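Local atomic coordinates of endoglucanase (Thermotoga maritima, PDB entry 1VHO), a protein that probably acts as a metal-dependent aminopeptidase of the M42 family, using two divalent cations per subunit, despite its name of endoglucanase. Residues G60-F65 and A222-D227; I218-A223 and N294-S299. All blocks are in the same frame, centred on the assembly; numbering follows the deposited sequence.

Contact 1: residues G60-F65 and A222-D227; sequences GKLAFF and AAIVMD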
# COMPACT_ATOMS: atom_id res chain seq x y z
N GLY A 60 1.01 8.77 -26.00
CA GLY A 60 0.19 7.64 -25.52
C GLY A 60 -0.02 7.90 -24.01
O GLY A 60 0.53 8.88 -23.49
N LYS A 61 -0.71 6.97 -23.38
CA LYS A 61 -1.03 7.07 -21.97
C LYS A 61 -0.51 5.84 -21.20
O LYS A 61 -0.80 4.71 -21.54
CB LYS A 61 -2.56 7.15 -21.80
CG LYS A 61 -3.23 8.27 -22.59
CD LYS A 61 -4.74 8.13 -22.52
CE LYS A 61 -5.44 9.35 -23.10
NZ LYS A 61 -4.79 10.61 -22.61
N LEU A 62 0.26 6.15 -20.18
CA LEU A 62 0.86 5.13 -19.30
C LEU A 62 0.19 5.31 -17.93
O LEU A 62 0.15 6.46 -17.46
CB LEU A 62 2.33 5.51 -19.21
CG LEU A 62 3.34 4.72 -18.42
CD1 LEU A 62 3.26 3.22 -18.68
CD2 LEU A 62 4.75 5.24 -18.75
N ALA A 63 -0.26 4.25 -17.32
CA ALA A 63 -0.90 4.32 -16.01
C ALA A 63 -0.12 3.48 -15.01
O ALA A 63 0.23 2.32 -15.31
CB ALA A 63 -2.35 3.85 -16.07
N PHE A 64 0.11 4.00 -13.83
CA PHE A 64 0.83 3.33 -12.75
C PHE A 64 -0.21 3.20 -11.60
O PHE A 64 -0.88 4.21 -11.34
CB PHE A 64 2.04 4.10 -12.27
CG PHE A 64 3.11 4.36 -13.29
CD1 PHE A 64 3.46 3.40 -14.24
CD2 PHE A 64 3.75 5.58 -13.34
CE1 PHE A 64 4.42 3.68 -15.20
CE2 PHE A 64 4.75 5.84 -14.27
CZ PHE A 64 5.09 4.89 -15.21
N PHE A 65 -0.29 2.05 -10.95
CA PHE A 65 -1.34 1.87 -9.95
C PHE A 65 -0.80 1.37 -8.60
O PHE A 65 0.03 0.45 -8.58
CB PHE A 65 -2.30 0.76 -10.47
CG PHE A 65 -3.07 1.08 -11.73
CD1 PHE A 65 -2.52 0.75 -12.98
CD2 PHE A 65 -4.28 1.69 -11.68
CE1 PHE A 65 -3.23 1.06 -14.13
CE2 PHE A 65 -5.01 2.00 -12.83
CZ PHE A 65 -4.46 1.67 -14.07
N ALA A 222 -0.44 1.32 -21.74
CA ALA A 222 0.39 0.39 -20.98
C ALA A 222 0.17 0.67 -19.47
O ALA A 222 -0.14 1.80 -19.12
CB ALA A 222 1.85 0.44 -21.31
N ALA A 223 0.16 -0.40 -18.68
CA ALA A 223 -0.09 -0.17 -17.24
C ALA A 223 0.96 -0.92 -16.42
O ALA A 223 1.33 -2.04 -16.78
CB ALA A 223 -1.47 -0.71 -16.87
N ILE A 224 1.40 -0.29 -15.34
CA ILE A 224 2.36 -0.97 -14.45
C ILE A 224 1.68 -0.99 -13.06
O ILE A 224 1.39 0.07 -12.53
CB ILE A 224 3.72 -0.30 -14.44
CG1 ILE A 224 4.25 -0.11 -15.91
CG2 ILE A 224 4.70 -1.14 -13.62
CD1 ILE A 224 5.74 0.36 -15.90
N VAL A 225 1.43 -2.17 -12.55
CA VAL A 225 0.76 -2.33 -11.25
C VAL A 225 1.83 -2.57 -10.20
O VAL A 225 2.69 -3.41 -10.39
CB VAL A 225 -0.22 -3.52 -11.26
CG1 VAL A 225 -0.74 -3.85 -9.87
CG2 VAL A 225 -1.37 -3.24 -12.22
N MSE A 226 1.72 -1.87 -9.07
CA MSE A 226 2.70 -2.02 -8.01
C MSE A 226 2.24 -3.08 -7.01
O MSE A 226 1.05 -3.09 -6.65
CB MSE A 226 2.78 -0.71 -7.21
CG MSE A 226 3.19 0.53 -7.95
SE MSE A 226 5.05 0.44 -8.40
CE MSE A 226 4.93 -0.34 -10.14
N ASP A 227 3.19 -3.77 -6.42
CA ASP A 227 2.84 -4.73 -5.38
C ASP A 227 4.09 -4.88 -4.50
O ASP A 227 5.04 -4.11 -4.66
CB ASP A 227 2.45 -6.08 -5.98
CG ASP A 227 1.47 -6.87 -5.12
OD1 ASP A 227 1.34 -6.63 -3.90
OD2 ASP A 227 0.80 -7.76 -5.67
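Phe64 and Ile224 lie side by side and point the same way from neighbouring strands, the ring atom CE1 of Phe64 coming within 3.6 Å of CD1 of Ile224. With Phe64 CG anti to its carbonyl carbon (chi1 -60°), the ring leans over toward 222-227, and CD1 of Phe64 sits 3.7 Å from CB of Ile224. Next to this pair on the same face, Leu62 brings CD1 to 4.1 Å from CB of Ala222, a residue small enough for the branched leucine to reach over it. Helices 171-187 and 317-333 pack on this face through Leu180, Val183 and Leu327, which is why large apolar residues suit it. Cutting Phe64 back to an alanine is likely to open a gap beside Ile224 and to leave Leu180 and Leu327 without their aromatic neighbour. The two strands run parallel at the centre of the mixed sheet of the M42 catalytic domain, and strand 222-229 carries Asp227, a predicted zinc ligand. On the other face Phe65 turns the edge of its ring to Ala223, CE1 meeting CB in the ring plane at 3.7 Å, while CD1 of Phe65 approaches CG2 of Val225 obliquely. Between the faces, N and O of Ile224 both bond to the neighbouring strand: N donates to O of Ala63 (2.9 Å), and O accepts a bond from N of Phe65 (3.0 Å).

Contact 2: residues I218-A223 and N294-S299; sequences INPDAA and NGVRTS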
# COMPACT_ATOMS: atom_id res chain seq x y z
N ILE A 218 -10.29 7.15 -19.99
CA ILE A 218 -9.25 6.85 -20.95
C ILE A 218 -8.94 5.36 -20.92
O ILE A 218 -9.32 4.66 -19.99
CB ILE A 218 -7.94 7.60 -20.60
CG1 ILE A 218 -7.49 7.19 -19.18
CG2 ILE A 218 -8.04 9.09 -20.71
CD1 ILE A 218 -5.96 7.18 -19.10
N ASN A 219 -8.23 4.88 -21.93
CA ASN A 219 -7.78 3.50 -21.99
C ASN A 219 -6.25 3.60 -22.14
O ASN A 219 -5.76 4.04 -23.18
CB ASN A 219 -8.36 2.72 -23.16
CG ASN A 219 -8.20 1.22 -22.94
OD1 ASN A 219 -8.62 0.67 -21.92
ND2 ASN A 219 -7.61 0.54 -23.91
N PRO A 220 -5.52 3.33 -21.06
CA PRO A 220 -4.08 3.43 -21.15
C PRO A 220 -3.52 2.45 -22.17
O PRO A 220 -4.01 1.33 -22.30
CB PRO A 220 -3.58 3.07 -19.76
CG PRO A 220 -4.73 2.56 -18.98
CD PRO A 220 -5.98 2.76 -19.80
N ASP A 221 -2.43 2.85 -22.79
CA ASP A 221 -1.70 2.01 -23.73
C ASP A 221 -0.83 1.00 -23.00
O ASP A 221 -0.44 -0.03 -23.56
CB ASP A 221 -0.81 2.94 -24.59
CG ASP A 221 -1.73 3.89 -25.35
OD1 ASP A 221 -2.64 3.38 -26.05
OD2 ASP A 221 -1.59 5.10 -25.18
N ALA A 222 -0.44 1.32 -21.74
CA ALA A 222 0.39 0.39 -20.98
C ALA A 222 0.17 0.67 -19.47
O ALA A 222 -0.14 1.80 -19.12
CB ALA A 222 1.85 0.44 -21.31
N ALA A 223 0.16 -0.40 -18.68
CA ALA A 223 -0.09 -0.17 -17.24
C ALA A 223 0.96 -0.92 -16.42
O ALA A 223 1.33 -2.04 -16.78
CB ALA A 223 -1.47 -0.71 -16.87
N ASN A 294 -9.73 -5.56 -21.06
CA ASN A 294 -9.71 -4.41 -21.93
C ASN A 294 -8.48 -4.32 -22.81
O ASN A 294 -8.25 -3.27 -23.42
CB ASN A 294 -9.82 -3.13 -21.07
CG ASN A 294 -11.27 -2.79 -20.79
OD1 ASN A 294 -11.72 -1.72 -21.20
ND2 ASN A 294 -11.99 -3.68 -20.13
N GLY A 295 -7.67 -5.38 -22.87
CA GLY A 295 -6.47 -5.37 -23.69
C GLY A 295 -5.34 -4.46 -23.26
O GLY A 295 -4.46 -4.12 -24.08
N VAL A 296 -5.29 -4.03 -21.99
CA VAL A 296 -4.18 -3.14 -21.59
C VAL A 296 -2.90 -3.95 -21.38
O VAL A 296 -2.93 -4.85 -20.54
CB VAL A 296 -4.55 -2.39 -20.28
CG1 VAL A 296 -3.37 -1.53 -19.81
CG2 VAL A 296 -5.76 -1.52 -20.50
N ARG A 297 -1.83 -3.65 -22.09
CA ARG A 297 -0.58 -4.40 -21.87
C ARG A 297 -0.13 -4.07 -20.43
O ARG A 297 0.06 -2.88 -20.18
CB ARG A 297 0.47 -4.02 -22.88
CG ARG A 297 -0.02 -4.31 -24.33
CD ARG A 297 1.09 -4.03 -25.34
NE ARG A 297 1.09 -2.65 -25.77
CZ ARG A 297 1.75 -1.65 -25.23
NH1 ARG A 297 2.52 -1.88 -24.17
NH2 ARG A 297 1.64 -0.43 -25.74
N THR A 298 0.05 -5.09 -19.61
CA THR A 298 0.38 -4.86 -18.21
C THR A 298 1.63 -5.54 -17.69
O THR A 298 2.08 -6.60 -18.11
CB THR A 298 -0.82 -5.27 -17.32
OG1 THR A 298 -2.04 -4.69 -17.81
CG2 THR A 298 -0.66 -4.75 -15.90
N SER A 299 2.28 -4.83 -16.75
CA SER A 299 3.47 -5.32 -16.08
C SER A 299 3.22 -5.25 -14.56
O SER A 299 2.57 -4.30 -14.12
CB SER A 299 4.69 -4.46 -16.44
OG SER A 299 5.78 -4.84 -15.59
O HOH W 1 -2.05 -1.94 -24.24
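Val296 wedges its two methyl groups between Ala223 and the extended loop at Asn219 and Pro220, where strands 222-229 and 297-304 begin their parallel pairing in the mixed sheet of the catalytic domain. Both methyls lie against O of Pro220; CG1, anti to the backbone N (chi1 177°), goes on to 3.6 Å from CB of Ala223, and CG2 to OD1 of Asn219. A beta-branched residue fits because its two branches reach different ways, while a side chain as short as that of Ala223 lets the valine come close to the strand. Just before it, Gly295 takes positive phi as the C-prime residue of a Schellman motif that ends helix 289-293, a conformation that glycine adopts readily, and the chain turns from helix into strand.

Ala223 is held from the backbone as well. Its N donates to O of Arg297 at 2.9 Å, in the carbonyl plane, and its O accepts a bond from N of Ser299 at the same length, the alternation expected of parallel strands.

Arg297 folds its long side chain back over 218-223, bent at chi3 (-88°), so that O of Asp221 lies over one face of the guanidinium, 3.0 Å from NH2. The angle there is too poor for a hydrogen bond, so this is a polar contact over the face, with NH1 of Arg297 passing 3.7 Å from CB of Ala222. A bridging water does the bonding nearby: it donates to O of Asp221 and, at longer range, to O of Gly295, and it accepts a bond from N of Arg297 at 2.8 Å. One residue on, the hydroxyl OG1 of Thr298 donates to O of Val296 at 2.9 Å, approaching from above the carbonyl plane.

Strand 222-229 is shared by both contacts: 61-67 pairs with one edge of it and 297-304 with the other, and Ala222 and Ala223 take part in each. Contact 1 is buried almost throughout and relies on large apolar side chains over a regular backbone ladder. Contact 2, at the entrance of the strands where helix end and loop meet, is also largely buried but has an exposed rim at its asparagines, and a water and a guanidinium join a smaller apolar patch. The two are bonded directly: Asp221 OD2 accepts a bond from Lys61 N, and Ser299 O one from Val225 N, which prolongs the pairing of contact 2 along the strand, to a residue of contact 1.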